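Local coordinates for stage II sporulation protein Q (Bacillus subtilis, PDB 3TUF) that forms, together with SpoIIIAH, an intercellular channel between mother cell and forespore during sporulation and takes part in forespore engulfment, at residues Thr127-Gln139 and Gln147-Glu159. Numbering follows the deposited sequence.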
ATOM      1  N   THR A 127      16.575  27.477  18.392  1.00 44.33           N
ATOM      2  CA  THR A 127      15.487  27.470  19.364  1.00 47.01           C
ATOM      3  C   THR A 127      14.258  28.159  18.864  1.00 43.67           C
ATOM      4  O   THR A 127      14.349  29.082  18.042  1.00 42.61           O
ATOM      5  CB  THR A 127      15.874  28.178  20.680  1.00 47.60           C
ATOM      6  OG1 THR A 127      16.763  29.283  20.414  1.00 51.32           O
ATOM      7  CG2 THR A 127      16.502  27.226  21.595  1.00 48.94           C
ATOM      8  N   VAL A 128      13.116  27.760  19.399  1.00 35.33           N
ATOM      9  CA  VAL A 128      11.816  28.231  18.877  1.00 41.72           C
ATOM     10  C   VAL A 128      10.960  28.716  20.034  1.00 46.61           C
ATOM     11  O   VAL A 128      10.801  28.066  21.098  1.00 43.07           O
ATOM     12  CB  VAL A 128      11.073  27.125  18.015  1.00 39.48           C
ATOM     13  CG1 VAL A 128       9.673  27.581  17.459  1.00 37.20           C
ATOM     14  CG2 VAL A 128      11.977  26.636  16.871  1.00 37.42           C
ATOM     15  N   TYR A 129      10.422  29.905  19.832  1.00 38.01           N
ATOM     16  CA  TYR A 129       9.590  30.517  20.838  1.00 36.23           C
ATOM     17  C   TYR A 129       8.363  30.888  20.104  1.00 35.44           C
ATOM     18  O   TYR A 129       8.450  31.509  19.013  1.00 33.39           O
ATOM     19  CB  TYR A 129      10.271  31.776  21.326  1.00 33.83           C
ATOM     20  CG  TYR A 129      11.743  31.564  21.631  1.00 28.72           C
ATOM     21  CD1 TYR A 129      12.687  31.506  20.588  1.00 33.75           C
ATOM     22  CD2 TYR A 129      12.187  31.407  22.949  1.00 32.96           C
ATOM     23  CE1 TYR A 129      14.058  31.311  20.824  1.00 32.58           C
ATOM     24  CE2 TYR A 129      13.582  31.192  23.225  1.00 29.40           C
ATOM     25  CZ  TYR A 129      14.494  31.149  22.130  1.00 34.87           C
ATOM     26  OH  TYR A 129      15.825  30.944  22.380  1.00 40.36           O
ATOM     27  N   GLN A 130       7.220  30.557  20.684  1.00 28.02           N
ATOM     28  CA  GLN A 130       5.999  30.566  19.917  1.00 33.78           C
ATOM     29  C   GLN A 130       4.888  30.726  20.913  1.00 30.65           C
ATOM     30  O   GLN A 130       5.118  30.516  22.071  1.00 33.54           O
ATOM     31  CB  GLN A 130       5.947  29.242  19.134  1.00 35.02           C
ATOM     32  CG  GLN A 130       4.705  28.430  19.351  1.00 35.53           C
ATOM     33  CD  GLN A 130       4.624  27.199  18.490  1.00 38.50           C
ATOM     34  OE1 GLN A 130       5.441  27.005  17.533  1.00 38.46           O
ATOM     35  NE2 GLN A 130       3.625  26.332  18.822  1.00 36.12           N
ATOM     36  N   SER A 131       3.685  31.119  20.489  1.00 35.29           N
ATOM     37  CA  SER A 131       2.608  31.648  21.403  1.00 34.88           C
ATOM     38  C   SER A 131       2.784  33.083  21.998  1.00 38.36           C
ATOM     39  O   SER A 131       1.960  33.544  22.844  1.00 35.78           O
ATOM     40  CB  SER A 131       2.207  30.674  22.501  1.00 32.59           C
ATOM     41  OG  SER A 131       0.815  30.887  22.788  1.00 43.89           O
ATOM     42  N   LEU A 132       3.842  33.778  21.532  1.00 37.19           N
ATOM     43  CA  LEU A 132       4.118  35.173  21.867  1.00 36.86           C
ATOM     44  C   LEU A 132       2.942  36.113  21.441  1.00 40.80           C
ATOM     45  O   LEU A 132       2.308  35.913  20.353  1.00 40.96           O
ATOM     46  CB  LEU A 132       5.412  35.605  21.174  1.00 35.43           C
ATOM     47  CG  LEU A 132       6.612  34.686  21.431  1.00 34.14           C
ATOM     48  CD1 LEU A 132       7.952  35.342  21.077  1.00 35.59           C
ATOM     49  CD2 LEU A 132       6.646  34.296  22.865  1.00 36.36           C
ATOM     50  N   SER A 133       2.686  37.101  22.333  1.00 41.33           N
ATOM     51  CA  SER A 133       1.752  38.221  22.207  1.00 42.98           C
ATOM     52  C   SER A 133       2.431  39.316  21.450  1.00 35.80           C
ATOM     53  O   SER A 133       1.768  40.087  20.725  1.00 39.51           O
ATOM     54  CB  SER A 133       1.540  38.869  23.567  1.00 41.95           C
ATOM     55  OG  SER A 133       0.759  38.061  24.414  1.00 54.64           O
ATOM     56  N   GLU A 134       3.745  39.450  21.701  1.00 35.07           N
ATOM     57  CA  GLU A 134       4.546  40.562  21.164  1.00 44.81           C
ATOM     58  C   GLU A 134       5.892  40.059  20.830  1.00 41.55           C
ATOM     59  O   GLU A 134       6.327  39.036  21.363  1.00 44.05           O
ATOM     60  CB  GLU A 134       4.790  41.680  22.199  1.00 41.41           C
ATOM     61  CG  GLU A 134       3.601  42.010  23.153  1.00 41.42           C
ATOM     62  CD  GLU A 134       3.949  43.142  24.112  1.00 54.83           C
ATOM     63  OE1 GLU A 134       5.031  43.786  23.851  1.00 70.90           O
ATOM     64  OE2 GLU A 134       3.151  43.364  25.098  1.00 54.94           O
ATOM     65  N   VAL A 135       6.585  40.819  20.000  1.00 34.81           N
ATOM     66  CA  VAL A 135       7.923  40.464  19.580  1.00 37.37           C
ATOM     67  C   VAL A 135       8.769  41.713  19.736  1.00 46.09           C
ATOM     68  O   VAL A 135       8.280  42.852  19.545  1.00 56.23           O
ATOM     69  CB  VAL A 135       7.871  39.897  18.128  1.00 48.14           C
ATOM     70  CG1 VAL A 135       9.201  40.005  17.430  1.00 56.59           C
ATOM     71  CG2 VAL A 135       7.468  38.435  18.193  1.00 39.20           C
ATOM     72  N   SER A 136      10.016  41.516  20.139  1.00 45.55           N
ATOM     73  CA  SER A 136      10.919  42.620  20.371  1.00 43.74           C
ATOM     74  C   SER A 136      12.087  42.445  19.395  1.00 49.24           C
ATOM     75  O   SER A 136      13.096  43.142  19.503  1.00 49.10           O
ATOM     76  CB  SER A 136      11.376  42.620  21.838  1.00 41.58           C
ATOM     77  OG  SER A 136      10.239  42.537  22.744  1.00 47.20           O
ATOM     78  N   VAL A 137      11.947  41.515  18.435  1.00 43.10           N
ATOM     79  CA  VAL A 137      12.996  41.244  17.430  1.00 45.06           C
ATOM     80  C   VAL A 137      12.411  41.162  16.029  1.00 39.62           C
ATOM     81  O   VAL A 137      11.197  41.118  15.853  1.00 43.83           O
ATOM     82  CB  VAL A 137      13.793  39.905  17.690  1.00 40.07           C
ATOM     83  CG1 VAL A 137      14.691  40.019  18.876  1.00 41.19           C
ATOM     84  CG2 VAL A 137      12.851  38.712  17.882  1.00 44.72           C
ATOM     85  N   GLU A 138      13.285  41.109  15.032  1.00 40.64           N
ATOM     86  CA  GLU A 138      12.857  40.851  13.656  1.00 45.99           C
ATOM     87  C   GLU A 138      13.925  40.024  12.911  1.00 46.54           C
ATOM     88  O   GLU A 138      15.123  40.022  13.297  1.00 46.02           O
ATOM     89  CB  GLU A 138      12.623  42.166  12.909  1.00 41.00           C
ATOM     90  CG  GLU A 138      13.935  42.859  12.538  1.00 48.76           C
ATOM     91  CD  GLU A 138      13.722  44.237  11.950  1.00 58.30           C
ATOM     92  OE1 GLU A 138      12.772  44.427  11.163  1.00 64.01           O
ATOM     93  OE2 GLU A 138      14.511  45.140  12.269  1.00 53.07           O
ATOM     94  N   GLN A 139      13.509  39.338  11.851  1.00 45.13           N
ATOM     95  CA  GLN A 139      14.450  38.549  11.064  1.00 49.31           C
ATOM     96  C   GLN A 139      15.807  39.279  10.867  1.00 49.53           C
ATOM     97  O   GLN A 139      15.837  40.459  10.524  1.00 48.24           O
ATOM     98  CB  GLN A 139      13.830  38.239   9.712  1.00 48.09           C
ATOM     99  CG  GLN A 139      13.878  36.793   9.422  1.00 61.83           C
ATOM    100  CD  GLN A 139      13.734  36.527   7.967  1.00 64.72           C
ATOM    101  OE1 GLN A 139      12.671  36.768   7.387  1.00 71.80           O
ATOM    102  NE2 GLN A 139      14.806  36.038   7.343  1.00 68.51           N
ATOM    103  N   GLN A 147      18.507  38.025  26.396  1.00 43.02           N
ATOM    104  CA  GLN A 147      17.954  39.182  25.784  1.00 44.12           C
ATOM    105  C   GLN A 147      16.500  38.929  25.480  1.00 45.08           C
ATOM    106  O   GLN A 147      16.157  37.944  24.792  1.00 46.59           O
ATOM    107  CB  GLN A 147      18.702  39.488  24.533  1.00 37.55           C
ATOM    108  CG  GLN A 147      18.280  40.837  24.001  1.00 36.56           C
ATOM    109  CD  GLN A 147      18.900  41.156  22.663  1.00 45.79           C
ATOM    110  OE1 GLN A 147      18.229  41.769  21.845  1.00 59.35           O
ATOM    111  NE2 GLN A 147      20.158  40.773  22.424  1.00 47.41           N
ATOM    112  N   VAL A 148      15.643  39.796  26.012  1.00 43.81           N
ATOM    113  CA  VAL A 148      14.207  39.618  25.841  1.00 46.26           C
ATOM    114  C   VAL A 148      13.901  39.668  24.372  1.00 47.06           C
ATOM    115  O   VAL A 148      14.448  40.517  23.639  1.00 48.45           O
ATOM    116  CB  VAL A 148      13.402  40.708  26.541  1.00 39.74           C
ATOM    117  CG1 VAL A 148      12.008  40.845  25.935  1.00 32.11           C
ATOM    118  CG2 VAL A 148      13.330  40.399  28.070  1.00 37.11           C
ATOM    119  N   ILE A 149      13.040  38.748  23.933  1.00 44.43           N
ATOM    120  CA  ILE A 149      12.679  38.717  22.547  1.00 34.68           C
ATOM    121  C   ILE A 149      11.189  38.725  22.326  1.00 32.04           C
ATOM    122  O   ILE A 149      10.748  38.789  21.182  1.00 36.34           O
ATOM    123  CB  ILE A 149      13.296  37.517  21.814  1.00 38.02           C
ATOM    124  CG1 ILE A 149      12.717  36.226  22.361  1.00 37.35           C
ATOM    125  CG2 ILE A 149      14.880  37.589  21.851  1.00 43.02           C
ATOM    126  CD1 ILE A 149      13.426  35.007  21.818  1.00 45.60           C
ATOM    127  N   GLY A 150      10.406  38.666  23.389  1.00 27.68           N
ATOM    128  CA  GLY A 150       8.957  38.800  23.182  1.00 29.41           C
ATOM    129  C   GLY A 150       8.182  38.717  24.459  1.00 26.49           C
ATOM    130  O   GLY A 150       8.795  38.810  25.527  1.00 34.16           O
ATOM    131  N   LYS A 151       6.851  38.567  24.368  1.00 37.82           N
ATOM    132  CA  LYS A 151       5.998  38.411  25.574  1.00 37.45           C
ATOM    133  C   LYS A 151       5.142  37.150  25.456  1.00 33.57           C
ATOM    134  O   LYS A 151       4.683  36.824  24.365  1.00 38.59           O
ATOM    135  CB  LYS A 151       5.063  39.614  25.821  1.00 32.45           C
ATOM    136  CG  LYS A 151       4.818  39.858  27.330  1.00 41.34           C
ATOM    137  CD  LYS A 151       4.070  41.152  27.688  1.00 48.95           C
ATOM    138  CE  LYS A 151       4.884  42.497  27.668  1.00 51.18           C
ATOM    139  NZ  LYS A 151       6.192  42.363  28.361  1.00 54.34           N
ATOM    140  N   SER A 152       4.923  36.461  26.578  1.00 33.02           N
ATOM    141  CA  SER A 152       4.016  35.353  26.555  1.00 35.23           C
ATOM    142  C   SER A 152       2.643  35.784  25.999  1.00 40.01           C
ATOM    143  O   SER A 152       2.258  36.963  26.050  1.00 41.97           O
ATOM    144  CB  SER A 152       3.823  34.829  27.958  1.00 33.91           C
ATOM    145  OG  SER A 152       2.788  35.548  28.624  1.00 33.97           O
ATOM    146  N   GLY A 153       1.908  34.806  25.466  1.00 43.41           N
ATOM    147  CA  GLY A 153       0.508  35.020  25.111  1.00 39.82           C
ATOM    148  C   GLY A 153      -0.259  33.742  24.978  1.00 40.43           C
ATOM    149  O   GLY A 153       0.328  32.650  25.015  1.00 44.93           O
ATOM    150  N   LYS A 154      -1.570  33.878  24.820  1.00 39.47           N
ATOM    151  CA  LYS A 154      -2.412  32.736  24.489  1.00 49.69           C
ATOM    152  C   LYS A 154      -2.454  32.544  22.968  1.00 56.85           C
ATOM    153  O   LYS A 154      -2.109  33.492  22.199  1.00 51.42           O
ATOM    154  CB  LYS A 154      -3.864  32.907  24.947  1.00 39.82           C
ATOM    155  CG  LYS A 154      -4.119  33.722  26.203  1.00 44.07           C
ATOM    156  CD  LYS A 154      -5.563  33.437  26.524  1.00 48.19           C
ATOM    157  CE  LYS A 154      -6.221  34.397  27.518  1.00 69.26           C
ATOM    158  NZ  LYS A 154      -6.426  33.662  28.842  1.00 62.89           N
ATOM    159  N   ASN A 155      -3.006  31.379  22.579  1.00 49.29           N
ATOM    160  CA  ASN A 155      -2.835  30.738  21.308  1.00 48.75           C
ATOM    161  C   ASN A 155      -4.052  30.049  20.878  1.00 42.61           C
ATOM    162  O   ASN A 155      -4.821  29.557  21.718  1.00 45.78           O
ATOM    163  CB  ASN A 155      -1.939  29.531  21.529  1.00 43.59           C
ATOM    164  CG  ASN A 155      -0.888  29.509  20.571  1.00 50.54           C
ATOM    165  OD1 ASN A 155      -0.880  30.385  19.649  1.00 59.63           O
ATOM    166  ND2 ASN A 155       0.037  28.602  20.727  1.00 41.38           N
ATOM    167  N   LEU A 156      -4.180  29.849  19.578  1.00 46.23           N
ATOM    168  CA  LEU A 156      -5.223  28.918  19.104  1.00 60.33           C
ATOM    169  C   LEU A 156      -4.782  27.462  19.254  1.00 49.47           C
ATOM    170  O   LEU A 156      -5.525  26.629  19.744  1.00 48.63           O
ATOM    171  CB  LEU A 156      -5.674  29.250  17.678  1.00 58.68           C
ATOM    172  CG  LEU A 156      -6.674  30.432  17.677  1.00 55.39           C
ATOM    173  CD1 LEU A 156      -6.945  30.914  16.238  1.00 46.52           C
ATOM    174  CD2 LEU A 156      -7.986  30.142  18.471  1.00 49.77           C
ATOM    175  N   TYR A 157      -3.532  27.217  18.887  1.00 59.16           N
ATOM    176  CA  TYR A 157      -2.926  25.893  18.857  1.00 61.23           C
ATOM    177  C   TYR A 157      -3.068  25.085  20.180  1.00 63.23           C
ATOM    178  O   TYR A 157      -3.662  23.991  20.201  1.00 66.65           O
ATOM    179  CB  TYR A 157      -1.466  26.078  18.465  1.00 66.41           C
ATOM    180  CG  TYR A 157      -0.815  24.863  17.857  1.00 70.70           C
ATOM    181  CD1 TYR A 157      -1.238  24.355  16.614  1.00 70.07           C
ATOM    182  CD2 TYR A 157       0.243  24.238  18.502  1.00 66.71           C
ATOM    183  CE1 TYR A 157      -0.633  23.261  16.043  1.00 76.13           C
ATOM    184  CE2 TYR A 157       0.856  23.142  17.952  1.00 78.81           C
ATOM    185  CZ  TYR A 157       0.417  22.655  16.731  1.00 82.30           C
ATOM    186  OH  TYR A 157       1.047  21.555  16.207  1.00 91.72           O
ATOM    187  N   SER A 158      -2.557  25.627  21.278  1.00 53.07           N
ATOM    188  CA  SER A 158      -2.753  24.973  22.542  1.00 48.85           C
ATOM    189  C   SER A 158      -3.525  25.883  23.475  1.00 47.70           C
ATOM    190  O   SER A 158      -2.935  26.559  24.285  1.00 46.50           O
ATOM    191  CB  SER A 158      -1.392  24.550  23.145  1.00 52.13           C
ATOM    192  OG  SER A 158      -0.323  25.378  22.668  1.00 55.90           O
ATOM    193  N   GLU A 159      -4.850  25.931  23.391  1.00 55.45           N
ATOM    194  CA  GLU A 159      -5.551  26.882  24.283  1.00 60.76           C
ATOM    195  C   GLU A 159      -5.400  26.428  25.698  1.00 59.84           C
ATOM    196  O   GLU A 159      -5.490  27.243  26.614  1.00 54.91           O
ATOM    197  CB  GLU A 159      -7.037  27.024  23.987  1.00 54.21           C
ATOM    198  CG  GLU A 159      -7.425  26.593  22.586  1.00 84.29           C
ATOM    199  CD  GLU A 159      -8.531  27.457  22.016  1.00 82.46           C
ATOM    200  OE1 GLU A 159      -9.474  27.783  22.779  1.00 92.93           O
ATOM    201  OE2 GLU A 159      -8.442  27.806  20.809  1.00 80.98           O
TER
HETATM  202  O   HOH W   1       1.980  26.497  21.439  1.00 27.13           O
HETATM  203  O   HOH W   2      -1.946  36.808  24.446  1.00 55.30           O
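Ile-149 sets its CD1 methyl over the centre of the Tyr-129 ring, 3.7 Å from CD1 to the ring centroid and 6° off the normal, a CH-pi contact on the face. A chi1 of 65° puts the CG1-CD1 branch of Ile-149 over that ring, while CG2, anti to the carbonyl carbon, is the branch that meets Val-137, whose CG1 lies 3.8 Å from Ile-149 CG2. The isoleucine thus touches both the strand before the corner at Ser-131 and the chain beyond it. At the far end of the ring, Tyr-129 OH is hydrogen-bonded to Ser-99 N. A leucine here, with no ring or hydroxyl, would probably leave the Ile-149 methyl without a flat face to lie on and the amide of Ser-99 without its partner.

Beyond the corner the backbones run antiparallel. Ser-136 N donates to Ile-149 O at 3.0 Å. Ser-133 N donates to Lys-151 O with an N-H...O angle of 159°. Val-135 and Gly-150 form a non-hydrogen-bonded pair, their CA atoms 4.1 Å apart. Strand 148-151 is the middle of a small three-stranded sheet within the M23 peptidase-family domain, flanked by 134-135 and 95-97; against the latter, Ile-149 and Gly-150 make a classic bulge opposite Val-96.

Glu-134 and Lys-151 run side by side in the same direction, the carboxylate against the lysine's aliphatic CD and CE; OE2 of Glu-134 stays 4.6 Å from Lys-151 NZ, whose salt bridge is to Asp-95. Past the sheet, Ser-131 OG donates to Gly-153 O from above the carbonyl plane (2.9 Å). One water joins Ser-133 OG to Lys-154 N; another links Gln-130 NE2 with Ser-158 OG.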